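Local atomic coordinates of two-domain protein containing predicted PHP-like metal-dependent phosphoesterase (Bacteroides vulgatus ATCC 8482, PDB entry 3E38), a protein that binds zinc ions in a PHP-like domain and is probably a metal-dependent phosphoesterase, perhaps with 5'-3' exonuclease activity on DNA and RNA. Residues Y158-G171 and W181-D194. Numbering follows the deposited sequence.
Sequences YQEGCMHGIEVANG and WCLDKNLTMIGTSD. With ZN (zinc ion), chain I.
I166 and L187 meet through their methyl ends, CD1 to CD1 at 3.8 Å. W181 CB and C182 SG of helix 176-185 cover the same isoleucine, and M163 SE reaches L187 CD1 from the loop. Y158 borders this apolar centre. Its ring lays one face near K185 CG, and its OH donates to K185 O. Strands 165-167 and 188-192 run parallel, joined through helix 176-185 as a beta-alpha-beta crossover. I166 N donates to T188 O, and I190 N to I166 O. A beta bulge at V168 shifts the register by one; V168 N still reaches I190 O at 2.8 Å. On the sheet face opposite I166, toward the C-terminal strand ends, the contact turns polar. T192 OG1 donates to E167 OE2 (2.6 Å) from above the carboxylate plane. N170 ND2 bridges two carboxylates: E167 OE1 at 2.7 Å, nearly straight at 171°, and D194 OD2 at 3.0 Å. D194 OD1 binds zinc (2.5 Å), with H24, H26 and E93. Replacing N170 with a leucine would probably leave both carboxylates without their shared N-H donor. E167 OE2 is also hydrogen-bonded to H24 ND1, consistent with a second shell that steadies two zinc ligands, H24 and D194.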
ATOM      1  N   TYR B 158       5.387  16.759  41.644  1.00 35.73           N
ATOM      2  CA  TYR B 158       5.138  15.340  41.957  1.00 35.54           C
ATOM      3  C   TYR B 158       4.766  15.136  43.402  1.00 35.20           C
ATOM      4  O   TYR B 158       4.009  14.240  43.740  1.00 35.48           O
ATOM      5  CB  TYR B 158       6.358  14.476  41.627  1.00 36.38           C
ATOM      6  CG  TYR B 158       6.390  13.081  42.244  1.00 33.69           C
ATOM      7  CD1 TYR B 158       5.678  12.027  41.678  1.00 25.91           C
ATOM      8  CD2 TYR B 158       7.214  12.799  43.334  1.00 30.88           C
ATOM      9  CE1 TYR B 158       5.727  10.751  42.205  1.00 27.63           C
ATOM     10  CE2 TYR B 158       7.268  11.507  43.884  1.00 28.76           C
ATOM     11  CZ  TYR B 158       6.526  10.491  43.305  1.00 36.78           C
ATOM     12  OH  TYR B 158       6.571   9.217  43.816  1.00 40.74           O
ATOM     13  N   GLN B 159       5.277  15.991  44.263  1.00 35.00           N
ATOM     14  CA  GLN B 159       5.013  15.830  45.694  1.00 35.74           C
ATOM     15  C   GLN B 159       3.713  16.511  46.072  1.00 37.65           C
ATOM     16  O   GLN B 159       3.118  16.186  47.082  1.00 36.69           O
ATOM     17  CB  GLN B 159       6.170  16.357  46.534  1.00 33.43           C
ATOM     18  CG  GLN B 159       7.379  15.414  46.485  1.00 38.82           C
ATOM     19  CD  GLN B 159       8.606  16.024  47.098  1.00 35.09           C
ATOM     20  OE1 GLN B 159       8.649  17.237  47.309  1.00 41.96           O
ATOM     21  NE2 GLN B 159       9.629  15.202  47.369  1.00 32.39           N
ATOM     22  N   GLU B 160       3.268  17.420  45.217  1.00 39.64           N
ATOM     23  CA  GLU B 160       2.037  18.183  45.461  1.00 40.81           C
ATOM     24  C   GLU B 160       0.850  17.358  44.995  1.00 39.02           C
ATOM     25  O   GLU B 160      -0.287  17.730  45.189  1.00 41.66           O
ATOM     26  CB  GLU B 160       1.942  19.499  44.648  1.00 42.50           C
ATOM     27  CG  GLU B 160       3.165  20.364  44.417  1.00 48.51           C
ATOM     28  CD  GLU B 160       3.670  21.006  45.659  1.00 53.04           C
ATOM     29  OE1 GLU B 160       3.432  20.430  46.739  1.00 65.84           O
ATOM     30  OE2 GLU B 160       4.334  22.065  45.552  1.00 57.50           O
ATOM     31  N   GLY B 161       1.117  16.279  44.291  1.00 36.61           N
ATOM     32  CA  GLY B 161       0.027  15.464  43.751  1.00 34.33           C
ATOM     33  C   GLY B 161      -0.424  15.935  42.387  1.00 33.32           C
ATOM     34  O   GLY B 161      -1.571  15.696  41.959  1.00 32.09           O
ATOM     35  N   CYS B 162       0.491  16.585  41.687  1.00 33.75           N
ATOM     36  CA  CYS B 162       0.190  17.156  40.356  1.00 34.83           C
ATOM     37  C   CYS B 162       0.841  16.451  39.190  1.00 36.13           C
ATOM     38  O   CYS B 162       0.873  16.995  38.082  1.00 35.86           O
ATOM     39  CB  CYS B 162       0.568  18.619  40.303  1.00 34.80           C
ATOM     40  SG  CYS B 162      -0.585  19.580  41.231  1.00 38.12           S
HETATM   41  N   MSE B 163       1.372  15.263  39.468  1.00 35.49           N
HETATM   42  CA  MSE B 163       1.966  14.394  38.443  1.00 35.77           C
HETATM   43  C   MSE B 163       1.555  12.944  38.689  1.00 33.81           C
HETATM   44  O   MSE B 163       1.995  12.328  39.642  1.00 35.20           O
HETATM   45  CB  MSE B 163       3.511  14.489  38.432  1.00 34.84           C
HETATM   46  CG  MSE B 163       4.117  13.855  37.175  1.00 39.76           C
HETATM   47 SE   MSE B 163       6.058  13.610  37.146  0.75 37.87          SE
HETATM   48  CE  MSE B 163       6.636  15.442  37.468  1.00 30.09           C
ATOM     49  N   HIS B 164       0.722  12.404  37.823  1.00 32.45           N
ATOM     50  CA  HIS B 164       0.261  11.020  37.990  1.00 32.51           C
ATOM     51  C   HIS B 164       0.866  10.071  36.940  1.00 32.34           C
ATOM     52  O   HIS B 164       0.855   8.832  37.071  1.00 30.92           O
ATOM     53  CB  HIS B 164      -1.259  10.989  37.965  1.00 30.92           C
ATOM     54  CG  HIS B 164      -1.877  11.959  38.918  1.00 33.90           C
ATOM     55  ND1 HIS B 164      -2.563  13.081  38.505  1.00 30.89           N
ATOM     56  CD2 HIS B 164      -1.874  11.992  40.274  1.00 31.56           C
ATOM     57  CE1 HIS B 164      -2.963  13.757  39.566  1.00 37.63           C
ATOM     58  NE2 HIS B 164      -2.557  13.119  40.653  1.00 29.36           N
ATOM     59  N   GLY B 165       1.406  10.699  35.906  1.00 29.94           N
ATOM     60  CA  GLY B 165       2.040   9.986  34.817  1.00 29.19           C
ATOM     61  C   GLY B 165       2.980  10.848  34.049  1.00 28.93           C
ATOM     62  O   GLY B 165       3.145  12.046  34.328  1.00 32.77           O
ATOM     63  N   ILE B 166       3.642  10.191  33.117  1.00 27.56           N
ATOM     64  CA  ILE B 166       4.571  10.843  32.196  1.00 28.34           C
ATOM     65  C   ILE B 166       4.449  10.175  30.872  1.00 29.82           C
ATOM     66  O   ILE B 166       4.270   8.969  30.817  1.00 30.07           O
ATOM     67  CB  ILE B 166       6.025  10.673  32.614  1.00 26.64           C
ATOM     68  CG1 ILE B 166       6.191  11.010  34.077  1.00 33.21           C
ATOM     69  CG2 ILE B 166       6.973  11.537  31.754  1.00 23.77           C
ATOM     70  CD1 ILE B 166       7.642  10.834  34.541  1.00 24.05           C
ATOM     71  N   GLU B 167       4.482  10.981  29.820  1.00 31.00           N
ATOM     72  CA  GLU B 167       4.525  10.466  28.459  1.00 31.20           C
ATOM     73  C   GLU B 167       5.883   9.831  28.233  1.00 32.09           C
ATOM     74  O   GLU B 167       6.944  10.464  28.443  1.00 31.34           O
ATOM     75  CB  GLU B 167       4.293  11.564  27.440  1.00 31.16           C
ATOM     76  CG  GLU B 167       2.851  11.991  27.357  1.00 30.87           C
ATOM     77  CD  GLU B 167       2.600  13.011  26.230  1.00 33.18           C
ATOM     78  OE1 GLU B 167       3.588  13.677  25.823  1.00 34.85           O
ATOM     79  OE2 GLU B 167       1.422  13.173  25.799  1.00 31.90           O
ATOM     80  N   VAL B 168       5.847   8.545  27.897  1.00 33.25           N
ATOM     81  CA  VAL B 168       7.085   7.748  27.619  1.00 31.74           C
ATOM     82  C   VAL B 168       7.292   7.699  26.114  1.00 30.57           C
ATOM     83  O   VAL B 168       8.348   7.310  25.588  1.00 27.85           O
ATOM     84  CB  VAL B 168       7.073   6.310  28.214  1.00 33.03           C
ATOM     85  CG1 VAL B 168       7.239   6.376  29.765  1.00 24.34           C
ATOM     86  CG2 VAL B 168       5.825   5.486  27.730  1.00 28.36           C
ATOM     87  N   ALA B 169       6.248   8.149  25.443  1.00 31.57           N
ATOM     88  CA  ALA B 169       6.227   8.203  23.996  1.00 30.57           C
ATOM     89  C   ALA B 169       5.176   9.187  23.488  1.00 31.17           C
ATOM     90  O   ALA B 169       4.033   9.126  23.868  1.00 33.68           O
ATOM     91  CB  ALA B 169       6.021   6.815  23.432  1.00 31.51           C
ATOM     92  N   ASN B 170       5.638  10.110  22.643  1.00 32.58           N
ATOM     93  CA  ASN B 170       4.830  11.185  22.019  1.00 32.32           C
ATOM     94  C   ASN B 170       5.064  11.246  20.514  1.00 29.31           C
ATOM     95  O   ASN B 170       6.143  11.579  20.037  1.00 29.98           O
ATOM     96  CB  ASN B 170       5.170  12.543  22.668  1.00 32.59           C
ATOM     97  CG  ASN B 170       4.240  13.677  22.244  1.00 36.97           C
ATOM     98  OD1 ASN B 170       4.164  13.989  21.078  1.00 43.29           O
ATOM     99  ND2 ASN B 170       3.577  14.338  23.215  1.00 33.80           N
ATOM    100  N   GLY B 171       4.041  10.919  19.764  1.00 29.35           N
ATOM    101  CA  GLY B 171       4.162  10.908  18.310  1.00 29.03           C
ATOM    102  C   GLY B 171       5.312   9.992  17.951  1.00 28.80           C
ATOM    103  O   GLY B 171       5.315   8.841  18.312  1.00 31.69           O
ATOM    104  N   TRP B 181      11.707   6.806  35.249  1.00 30.95           N
ATOM    105  CA  TRP B 181      11.087   7.774  36.175  1.00 30.09           C
ATOM    106  C   TRP B 181       9.801   7.204  36.705  1.00 28.90           C
ATOM    107  O   TRP B 181       9.545   7.212  37.899  1.00 28.59           O
ATOM    108  CB  TRP B 181      10.821   9.126  35.519  1.00 30.29           C
ATOM    109  CG  TRP B 181      12.079   9.875  35.324  1.00 34.27           C
ATOM    110  CD1 TRP B 181      13.200   9.758  36.086  1.00 34.02           C
ATOM    111  CD2 TRP B 181      12.341  10.940  34.396  1.00 23.08           C
ATOM    112  NE1 TRP B 181      14.173  10.621  35.644  1.00 27.35           N
ATOM    113  CE2 TRP B 181      13.662  11.376  34.628  1.00 32.61           C
ATOM    114  CE3 TRP B 181      11.597  11.578  33.437  1.00 32.61           C
ATOM    115  CZ2 TRP B 181      14.247  12.383  33.893  1.00 30.83           C
ATOM    116  CZ3 TRP B 181      12.178  12.590  32.716  1.00 32.11           C
ATOM    117  CH2 TRP B 181      13.478  12.979  32.934  1.00 25.85           C
ATOM    118  N   CYS B 182       9.006   6.691  35.793  1.00 28.14           N
ATOM    119  CA  CYS B 182       7.730   6.091  36.169  1.00 31.05           C
ATOM    120  C   CYS B 182       7.944   4.868  37.049  1.00 30.75           C
ATOM    121  O   CYS B 182       7.184   4.635  38.007  1.00 30.89           O
ATOM    122  CB  CYS B 182       6.915   5.703  34.955  1.00 29.86           C
ATOM    123  SG  CYS B 182       6.402   7.098  33.948  1.00 33.66           S
ATOM    124  N   LEU B 183       9.028   4.148  36.780  1.00 31.33           N
ATOM    125  CA  LEU B 183       9.344   2.941  37.552  1.00 33.89           C
ATOM    126  C   LEU B 183       9.752   3.355  38.967  1.00 33.85           C
ATOM    127  O   LEU B 183       9.235   2.825  39.946  1.00 34.16           O
ATOM    128  CB  LEU B 183      10.427   2.042  36.914  1.00 33.02           C
ATOM    129  CG  LEU B 183      10.139   1.403  35.553  1.00 36.18           C
ATOM    130  CD1 LEU B 183      11.356   0.572  35.130  1.00 28.90           C
ATOM    131  CD2 LEU B 183       8.841   0.555  35.512  1.00 29.78           C
ATOM    132  N   ASP B 184      10.596   4.368  39.071  1.00 35.10           N
ATOM    133  CA  ASP B 184      11.099   4.802  40.394  1.00 35.36           C
ATOM    134  C   ASP B 184      10.064   5.563  41.203  1.00 36.79           C
ATOM    135  O   ASP B 184      10.000   5.443  42.417  1.00 37.24           O
ATOM    136  CB  ASP B 184      12.321   5.700  40.253  1.00 36.00           C
ATOM    137  CG  ASP B 184      13.499   4.986  39.609  1.00 40.65           C
ATOM    138  OD1 ASP B 184      13.563   3.739  39.700  1.00 39.28           O
ATOM    139  OD2 ASP B 184      14.353   5.680  39.010  1.00 42.97           O
ATOM    140  N   LYS B 185       9.213   6.304  40.511  1.00 37.78           N
ATOM    141  CA  LYS B 185       8.255   7.198  41.177  1.00 35.92           C
ATOM    142  C   LYS B 185       6.822   6.659  41.192  1.00 37.12           C
ATOM    143  O   LYS B 185       5.884   7.320  41.623  1.00 40.02           O
ATOM    144  CB  LYS B 185       8.375   8.582  40.515  1.00 37.50           C
ATOM    145  CG  LYS B 185       9.589   9.323  41.087  1.00 34.33           C
ATOM    146  CD  LYS B 185      10.294  10.351  40.179  1.00 42.87           C
ATOM    147  CE  LYS B 185      11.515  10.961  40.987  1.00 49.29           C
ATOM    148  NZ  LYS B 185      12.692  11.503  40.193  1.00 52.60           N
ATOM    149  N   ASN B 186       6.674   5.448  40.682  1.00 37.77           N
ATOM    150  CA  ASN B 186       5.381   4.748  40.642  1.00 37.04           C
ATOM    151  C   ASN B 186       4.287   5.472  39.861  1.00 36.53           C
ATOM    152  O   ASN B 186       3.160   5.632  40.337  1.00 34.13           O
ATOM    153  CB  ASN B 186       4.880   4.507  42.070  1.00 38.16           C
ATOM    154  CG  ASN B 186       3.791   3.451  42.125  1.00 39.20           C
ATOM    155  OD1 ASN B 186       3.670   2.625  41.221  1.00 49.60           O
ATOM    156  ND2 ASN B 186       3.002   3.467  43.179  1.00 35.37           N
ATOM    157  N   LEU B 187       4.623   5.902  38.653  1.00 35.07           N
ATOM    158  CA  LEU B 187       3.695   6.652  37.837  1.00 33.78           C
ATOM    159  C   LEU B 187       3.190   5.834  36.672  1.00 34.37           C
ATOM    160  O   LEU B 187       3.733   4.781  36.305  1.00 37.47           O
ATOM    161  CB  LEU B 187       4.354   7.929  37.306  1.00 32.05           C
ATOM    162  CG  LEU B 187       4.974   8.855  38.359  1.00 31.11           C
ATOM    163  CD1 LEU B 187       6.037   9.744  37.794  1.00 17.99           C
ATOM    164  CD2 LEU B 187       3.902   9.699  39.009  1.00 32.51           C
ATOM    165  N   THR B 188       2.141   6.381  36.085  1.00 30.88           N
ATOM    166  CA  THR B 188       1.470   5.782  34.915  1.00 29.82           C
ATOM    167  C   THR B 188       2.195   6.138  33.637  1.00 28.94           C
ATOM    168  O   THR B 188       2.374   7.303  33.360  1.00 31.12           O
ATOM    169  CB  THR B 188       0.034   6.232  34.851  1.00 28.09           C
ATOM    170  OG1 THR B 188      -0.587   5.815  36.071  1.00 26.80           O
ATOM    171  CG2 THR B 188      -0.714   5.638  33.635  1.00 28.72           C
HETATM  172  N   MSE B 189       2.646   5.115  32.897  1.00 27.82           N
HETATM  173  CA  MSE B 189       3.316   5.323  31.600  1.00 27.22           C
HETATM  174  C   MSE B 189       2.252   5.568  30.563  1.00 29.48           C
HETATM  175  O   MSE B 189       1.301   4.805  30.443  1.00 27.36           O
HETATM  176  CB  MSE B 189       4.164   4.127  31.194  1.00 24.45           C
HETATM  177  CG  MSE B 189       5.235   3.796  32.215  1.00 32.00           C
HETATM  178 SE   MSE B 189       6.302   2.386  31.547  0.75 34.59          SE
HETATM  179  CE  MSE B 189       7.099   1.833  33.303  1.00 19.38           C
ATOM    180  N   ILE B 190       2.438   6.683  29.874  1.00 30.91           N
ATOM    181  CA  ILE B 190       1.518   7.191  28.863  1.00 28.74           C
ATOM    182  C   ILE B 190       2.101   7.282  27.463  1.00 26.82           C
ATOM    183  O   ILE B 190       3.251   7.600  27.258  1.00 23.13           O
ATOM    184  CB  ILE B 190       1.000   8.613  29.215  1.00 28.47           C
ATOM    185  CG1 ILE B 190       0.202   8.629  30.504  1.00 29.53           C
ATOM    186  CG2 ILE B 190       0.042   9.135  28.088  1.00 24.66           C
ATOM    187  CD1 ILE B 190      -1.156   7.944  30.403  1.00 29.18           C
ATOM    188  N   GLY B 191       1.244   7.065  26.485  1.00 26.98           N
ATOM    189  CA  GLY B 191       1.666   7.248  25.113  1.00 26.44           C
ATOM    190  C   GLY B 191       0.585   7.896  24.277  1.00 29.67           C
ATOM    191  O   GLY B 191      -0.555   7.433  24.237  1.00 30.35           O
ATOM    192  N   THR B 192       0.970   8.964  23.597  1.00 29.34           N
ATOM    193  CA  THR B 192       0.006   9.757  22.830  1.00 29.20           C
ATOM    194  C   THR B 192       0.530  10.218  21.490  1.00 27.69           C
ATOM    195  O   THR B 192       1.698  10.085  21.187  1.00 26.73           O
ATOM    196  CB  THR B 192      -0.424  10.984  23.617  1.00 29.97           C
ATOM    197  OG1 THR B 192       0.667  11.891  23.655  1.00 30.92           O
ATOM    198  CG2 THR B 192      -0.792  10.616  25.057  1.00 27.35           C
ATOM    199  N   SER B 193      -0.391  10.753  20.695  1.00 30.03           N
ATOM    200  CA  SER B 193      -0.069  11.215  19.363  1.00 29.54           C
ATOM    201  C   SER B 193       0.412  12.652  19.415  1.00 29.35           C
ATOM    202  O   SER B 193       1.389  12.999  18.802  1.00 28.84           O
ATOM    203  CB  SER B 193      -1.267  11.120  18.408  1.00 30.64           C
ATOM    204  OG  SER B 193      -2.282  12.055  18.691  1.00 35.51           O
ATOM    205  N   ASP B 194      -0.268  13.479  20.189  1.00 28.81           N
ATOM    206  CA  ASP B 194       0.053  14.899  20.204  1.00 28.82           C
ATOM    207  C   ASP B 194      -0.190  15.434  18.790  1.00 27.46           C
ATOM    208  O   ASP B 194       0.462  16.354  18.299  1.00 26.54           O
ATOM    209  CB  ASP B 194       1.504  15.134  20.686  1.00 26.24           C
ATOM    210  CG  ASP B 194       1.716  16.555  21.182  1.00 32.35           C
ATOM    211  OD1 ASP B 194       0.776  17.371  20.976  1.00 34.79           O
ATOM    212  OD2 ASP B 194       2.776  16.865  21.817  1.00 34.62           O
TER
HETATM  213 ZN    ZN I   5       0.423  19.108  22.685  1.00 34.62          ZN
HETATM  214  O   HOH W   1       2.293  18.963  23.662  1.00 32.72           O